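Local coordinates for protein inulin fructotransferase (Bacillus sp. snu-7, PDB 2INU) that probably catalyses the depolymerisation of inulin by intramolecular fructosyl transfer, releasing the cyclic disaccharide difructose anhydride III, at residues A[247-252]-A[270-275]; A[278-283]-A[318-323]. All blocks are in the same frame, centred on the assembly; numbering follows the deposited sequence.

Contact 1: residues A[247-252]-A[270-275]; sequences NNLFPR and NRLQGF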
loop_
_atom_site.group_PDB
_atom_site.type_symbol
_atom_site.label_atom_id
_atom_site.label_comp_id
_atom_site.label_asym_id
_atom_site.label_seq_id
_atom_site.Cartn_x
_atom_site.Cartn_y
_atom_site.Cartn_z
ATOM N N ASN A 247 -3.112 4.724 -5.696
ATOM C CA ASN A 247 -3.935 5.845 -5.270
ATOM C C ASN A 247 -5.190 5.864 -6.122
ATOM O O ASN A 247 -5.189 5.376 -7.254
ATOM C CB ASN A 247 -3.184 7.168 -5.451
ATOM C CG ASN A 247 -1.956 7.262 -4.580
ATOM O OD1 ASN A 247 -2.051 7.481 -3.366
ATOM N ND2 ASN A 247 -0.791 7.085 -5.190
ATOM N N ASN A 248 -6.261 6.422 -5.575
ATOM C CA ASN A 248 -7.507 6.523 -6.316
ATOM C C ASN A 248 -7.786 8.010 -6.428
ATOM O O ASN A 248 -8.311 8.630 -5.504
ATOM C CB ASN A 248 -8.636 5.819 -5.568
ATOM C CG ASN A 248 -9.844 5.569 -6.449
ATOM O OD1 ASN A 248 -10.351 6.483 -7.090
ATOM N ND2 ASN A 248 -10.305 4.322 -6.493
ATOM N N LEU A 249 -7.390 8.578 -7.560
ATOM C CA LEU A 249 -7.560 9.996 -7.810
ATOM C C LEU A 249 -8.799 10.235 -8.644
ATOM O O LEU A 249 -8.913 9.775 -9.778
ATOM C CB LEU A 249 -6.330 10.549 -8.520
ATOM C CG LEU A 249 -5.031 10.120 -7.837
ATOM C CD1 LEU A 249 -3.850 10.624 -8.632
ATOM C CD2 LEU A 249 -4.997 10.653 -6.412
ATOM N N PHE A 250 -9.731 10.975 -8.070
ATOM C CA PHE A 250 -10.989 11.252 -8.741
ATOM C C PHE A 250 -11.201 12.733 -9.014
ATOM O O PHE A 250 -10.386 13.579 -8.636
ATOM C CB PHE A 250 -12.131 10.673 -7.900
ATOM C CG PHE A 250 -11.965 10.910 -6.433
ATOM C CD1 PHE A 250 -12.268 12.152 -5.878
ATOM C CD2 PHE A 250 -11.484 9.899 -5.599
ATOM C CE1 PHE A 250 -12.100 12.379 -4.518
ATOM C CE2 PHE A 250 -11.315 10.127 -4.228
ATOM C CZ PHE A 250 -11.625 11.367 -3.696
ATOM N N PRO A 251 -12.291 13.062 -9.702
ATOM C CA PRO A 251 -12.637 14.428 -10.058
ATOM C C PRO A 251 -12.349 15.728 -9.331
ATOM O O PRO A 251 -12.234 15.826 -8.106
ATOM C CB PRO A 251 -14.114 14.300 -10.388
ATOM C CG PRO A 251 -14.079 13.107 -11.243
ATOM C CD PRO A 251 -13.165 12.137 -10.462
ATOM N N ARG A 252 -11.886 17.102 -9.164
ATOM C CA ARG A 252 -11.847 17.945 -10.472
ATOM C C ARG A 252 -10.721 18.886 -10.240
ATOM O O ARG A 252 -10.890 20.101 -10.329
ATOM C CB ARG A 252 -13.226 18.601 -10.493
ATOM C CG ARG A 252 -13.560 19.534 -9.390
ATOM C CD ARG A 252 -15.058 20.095 -9.460
ATOM N NE ARG A 252 -16.130 19.213 -9.817
ATOM C CZ ARG A 252 -16.870 18.578 -8.931
ATOM N NH1 ARG A 252 -16.661 18.726 -7.631
ATOM N NH2 ARG A 252 -17.847 17.791 -9.360
ATOM N N ASN A 270 -2.373 2.942 -10.442
ATOM C CA ASN A 270 -3.259 3.984 -9.948
ATOM C C ASN A 270 -4.567 4.019 -10.715
ATOM O O ASN A 270 -4.666 3.512 -11.827
ATOM C CB ASN A 270 -2.591 5.362 -10.058
ATOM C CG ASN A 270 -1.417 5.521 -9.116
ATOM O OD1 ASN A 270 -1.580 5.581 -7.895
ATOM N ND2 ASN A 270 -0.221 5.588 -9.683
ATOM N N ARG A 271 -5.564 4.643 -10.098
ATOM C CA ARG A 271 -6.877 4.813 -10.698
ATOM C C ARG A 271 -7.097 6.303 -10.859
ATOM O O ARG A 271 -7.194 7.020 -9.870
ATOM C CB ARG A 271 -7.961 4.209 -9.800
ATOM C CG ARG A 271 -9.385 4.263 -10.403
ATOM C CD ARG A 271 -10.037 5.629 -10.246
ATOM N NE ARG A 271 -11.369 5.668 -10.848
ATOM C CZ ARG A 271 -12.415 6.294 -10.311
ATOM N NH1 ARG A 271 -12.288 6.935 -9.153
ATOM N NH2 ARG A 271 -13.589 6.285 -10.931
ATOM N N LEU A 272 -7.139 6.768 -12.102
ATOM C CA LEU A 272 -7.341 8.179 -12.367
ATOM C C LEU A 272 -8.660 8.454 -13.077
ATOM O O LEU A 272 -9.024 7.767 -14.025
ATOM C CB LEU A 272 -6.185 8.749 -13.206
ATOM C CG LEU A 272 -4.886 9.113 -12.472
ATOM C CD1 LEU A 272 -4.283 7.879 -11.811
ATOM C CD2 LEU A 272 -3.904 9.726 -13.463
ATOM N N GLN A 273 -9.374 9.473 -12.607
ATOM C CA GLN A 273 -10.648 9.880 -13.204
ATOM C C GLN A 273 -10.740 11.399 -13.225
ATOM O O GLN A 273 -10.756 12.035 -12.172
ATOM C CB GLN A 273 -11.834 9.316 -12.415
ATOM C CG GLN A 273 -13.175 9.486 -13.141
ATOM C CD GLN A 273 -14.386 9.193 -12.285
ATOM O OE1 GLN A 273 -15.442 8.800 -12.800
ATOM N NE2 GLN A 273 -14.252 9.399 -10.976
ATOM N N GLY A 274 -10.790 11.973 -14.423
ATOM C CA GLY A 274 -10.881 13.413 -14.538
ATOM C C GLY A 274 -11.983 13.853 -15.481
ATOM O O GLY A 274 -12.507 13.061 -16.256
ATOM N N PHE A 275 -12.336 15.133 -15.414
ATOM C CA PHE A 275 -13.370 15.699 -16.282
ATOM C C PHE A 275 -12.745 16.659 -17.273
ATOM O O PHE A 275 -13.449 17.294 -18.057
ATOM C CB PHE A 275 -14.405 16.509 -15.497
ATOM C CG PHE A 275 -15.225 15.711 -14.522
ATOM C CD1 PHE A 275 -15.614 14.409 -14.802
ATOM C CD2 PHE A 275 -15.687 16.307 -13.351
ATOM C CE1 PHE A 275 -16.463 13.718 -13.932
ATOM C CE2 PHE A 275 -16.526 15.633 -12.484
ATOM C CZ PHE A 275 -16.916 14.338 -12.770
#

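Contact 2: residues A[278-283]-A[318-323]; sequences GMLRLL and GVVHIA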
loop_
_atom_site.group_PDB
_atom_site.type_symbol
_atom_site.label_atom_id
_atom_site.label_comp_id
_atom_site.label_asym_id
_atom_site.label_seq_id
_atom_site.Cartn_x
_atom_site.Cartn_y
_atom_site.Cartn_z
ATOM N N GLY A 278 -5.548 16.935 -19.863
ATOM C CA GLY A 278 -4.348 16.925 -19.041
ATOM C C GLY A 278 -4.481 16.447 -17.600
ATOM O O GLY A 278 -4.167 17.183 -16.663
HETATM N N MSE A 279 -4.914 15.204 -17.415
HETATM C CA MSE A 279 -5.071 14.622 -16.080
HETATM C C MSE A 279 -3.706 14.199 -15.540
HETATM O O MSE A 279 -3.453 14.252 -14.331
HETATM C CB MSE A 279 -6.013 13.404 -16.141
HETATM C CG MSE A 279 -7.439 13.745 -16.507
HETATM SE SE MSE A 279 -8.498 12.248 -17.103
HETATM C CE MSE A 279 -7.936 10.903 -15.834
ATOM N N LEU A 280 -2.829 13.797 -16.454
ATOM C CA LEU A 280 -1.484 13.339 -16.118
ATOM C C LEU A 280 -0.520 14.234 -16.895
ATOM O O LEU A 280 -0.464 14.170 -18.124
ATOM C CB LEU A 280 -1.309 11.881 -16.564
ATOM C CG LEU A 280 -0.120 11.289 -15.529
ATOM C CD1 LEU A 280 -0.503 10.011 -15.483
ATOM C CD2 LEU A 280 1.090 11.572 -16.077
ATOM N N ARG A 281 0.251 15.056 -16.188
ATOM C CA ARG A 281 1.174 15.971 -16.858
ATOM C C ARG A 281 2.647 15.888 -16.469
ATOM O O ARG A 281 3.008 15.940 -15.296
ATOM C CB ARG A 281 0.706 17.411 -16.668
ATOM C CG ARG A 281 -0.745 17.655 -17.048
ATOM C CD ARG A 281 -1.050 19.146 -17.041
ATOM N NE ARG A 281 -2.475 19.416 -16.869
ATOM C CZ ARG A 281 -2.987 20.631 -16.695
ATOM N NH1 ARG A 281 -2.188 21.688 -16.670
ATOM N NH2 ARG A 281 -4.295 20.792 -16.545
ATOM N N LEU A 282 3.495 15.763 -17.483
ATOM C CA LEU A 282 4.944 15.721 -17.303
ATOM C C LEU A 282 5.452 16.953 -18.038
ATOM O O LEU A 282 5.638 16.967 -19.255
ATOM C CB LEU A 282 5.550 14.439 -17.877
ATOM C CG LEU A 282 5.974 13.460 -16.774
ATOM C CD1 LEU A 282 4.774 13.062 -15.934
ATOM C CD2 LEU A 282 6.625 12.231 -17.388
ATOM N N LEU A 283 5.644 18.005 -17.256
ATOM C CA LEU A 283 6.054 19.315 -17.743
ATOM C C LEU A 283 7.485 19.739 -17.479
ATOM O O LEU A 283 8.199 19.151 -16.672
ATOM C CB LEU A 283 5.141 20.371 -17.121
ATOM C CG LEU A 283 3.651 20.048 -17.193
ATOM C CD1 LEU A 283 2.861 20.939 -16.252
ATOM C CD2 LEU A 283 3.199 20.218 -18.626
ATOM N N GLY A 318 -4.231 16.568 -24.687
ATOM C CA GLY A 318 -4.036 15.163 -24.386
ATOM C C GLY A 318 -4.391 14.826 -22.950
ATOM O O GLY A 318 -4.170 15.640 -22.053
ATOM N N VAL A 319 -4.955 13.640 -22.728
ATOM C CA VAL A 319 -5.311 13.216 -21.376
ATOM C C VAL A 319 -3.994 13.069 -20.628
ATOM O O VAL A 319 -3.904 13.357 -19.431
ATOM C CB VAL A 319 -6.041 11.859 -21.376
ATOM C CG1 VAL A 319 -6.339 11.428 -19.953
ATOM C CG2 VAL A 319 -7.329 11.958 -22.173
ATOM N N VAL A 320 -2.982 12.603 -21.355
ATOM C CA VAL A 320 -1.650 12.433 -20.808
ATOM C C VAL A 320 -0.729 13.302 -21.642
ATOM O O VAL A 320 -0.590 13.109 -22.861
ATOM C CB VAL A 320 -1.194 10.964 -20.859
ATOM C CG1 VAL A 320 0.265 10.859 -20.425
ATOM C CG2 VAL A 320 -2.073 10.122 -19.948
ATOM N N HIS A 321 -0.103 14.255 -20.960
ATOM C CA HIS A 321 0.772 15.219 -21.598
ATOM C C HIS A 321 2.222 15.050 -21.140
ATOM O O HIS A 321 2.531 15.181 -19.948
ATOM C CB HIS A 321 0.238 16.606 -21.255
ATOM C CG HIS A 321 0.902 17.716 -21.983
ATOM N ND1 HIS A 321 2.120 18.244 -21.612
ATOM C CD2 HIS A 321 0.502 18.437 -23.068
ATOM C CE1 HIS A 321 2.436 19.236 -22.426
ATOM N NE2 HIS A 321 1.475 19.370 -23.311
ATOM N N ILE A 322 3.110 14.760 -22.090
ATOM C CA ILE A 322 4.524 14.548 -21.772
ATOM C C ILE A 322 5.478 15.496 -22.498
ATOM O O ILE A 322 5.463 15.603 -23.738
ATOM C CB ILE A 322 4.954 13.116 -22.116
ATOM C CG1 ILE A 322 3.871 12.121 -21.672
ATOM C CG2 ILE A 322 6.272 12.790 -21.417
ATOM C CD1 ILE A 322 3.665 12.041 -20.182
ATOM N N ALA A 323 6.304 16.173 -21.709
ATOM C CA ALA A 323 7.302 17.095 -22.225
ATOM C C ALA A 323 8.560 16.716 -21.457
ATOM O O ALA A 323 8.731 17.086 -20.293
ATOM C CB ALA A 323 6.918 18.537 -21.927
#

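Contact 1: residues A[247-252]-A[270-275]
Residues 247-252 and 270-275 run parallel, their end-to-end directions 8° apart, with Asn248 and Leu249 bridged to Arg271 and Leu272 through Arg271 N to Asn247 O (3.0 Å), Leu249 N to Arg271 O and Gln273 N to Leu249 O. At the leading end Asn247 and Asn270 lie side by side with amide planes 10° apart. Asn270 OD1 accepts two donors, Asn247 N at 2.8 Å and Asn247 ND2 at 3.2 Å, while Asn247 ND2 also serves Val220 O and Asn270 ND2 passes on to Asn294 OD1. Asparagines stacked from coil to coil in this way recur in right-handed parallel beta-helices of the pectate lyase-like kind. The Arg271 chain leaves anti to its N and bends at chi2 (-80°), bringing NH1 to a lone pair of Asn248 OD1 (2.9 Å); Asn248 ND2 reaches Gly241 O of the second subunit. Gln273 CB covers one guanidinium face. Replacing Arg271 by a leucine would probably leave Asn248 OD1 without this donor, the amide then held through its ND2 bond to the second subunit. Pro251 CG sits over the Phe275 ring, 3.7 Å from its centroid, a CH-pi contact; Arg252 NH2 stands at the ring edge, its guanidinium salt-bridged to Glu301.

Contact 2: residues A[278-283]-A[318-323]
Val319 O is gripped by two consecutive amides of the neighbouring strand's approach, Met279 N at 2.9 Å and Leu280 N at 3.2 Å; the second bond is the straighter, 166° at the hydrogen. Gly278 N adds a bond to Gly318 O, so the turn entering one strand is pinned to the turn entering the other. Beyond it the parallel pairing becomes regular: His321 N binds Leu280 O, Leu282 N binds His321 O and Ala323 N binds Leu282 O, the last two both at 2.7 Å. Strands 280-283 and 320-323 thus belong to successive coils and stack on one face of the parallel beta-helix, at the usual inter-coil spacing with axes 4.7 Å apart. Leu280, Leu282, Val320 and Ile322 share one side of the strands: Leu280 CB meets Val320 CG2, and Leu282 lies alongside Ile322, whose CD1 comes to 3.8 Å from Leu282 CB. Ahead of them the SE atom of Met279, a selenomethionine, rests on Val319 CG1. The Arg281 and His321 side chains leave from the other side. Arg281 NE turns back to Gly278 O at 2.8 Å, nearly straight at 172° and in the guanidinium plane; a side chain at Gly278 would collide with that NE. With CG anti to the backbone N (chi1 -172°), the His321 ring reaches Leu283, whose CD2 crosses to His321 ND1 at 3.7 Å; the ring also stacks on Tyr317. That buried nitrogen has no polar partner in the model.

Overall arrangement
Along the chain the two contacts come in series, neither nested nor crossing. Contact 1 closes first, bringing 270-275 beside 247-252 after a coil of 17 intervening residues that includes strands 258-260 and 266-268. The chain then turns directly from strand 271-274 into strand 280-283, which contact 2 joins to 320-323 after a longer excursion of 34 residues. The contacts lie on different faces of the helix, their centres 14 Å apart, and meet where Met279 CE packs against the backbone of Leu272 to Gly274 and Leu280 CD1 touches Leu272 CD2. Contact 1 also borders the second subunit, whereas contact 2 is touched by no other chain of the trimer.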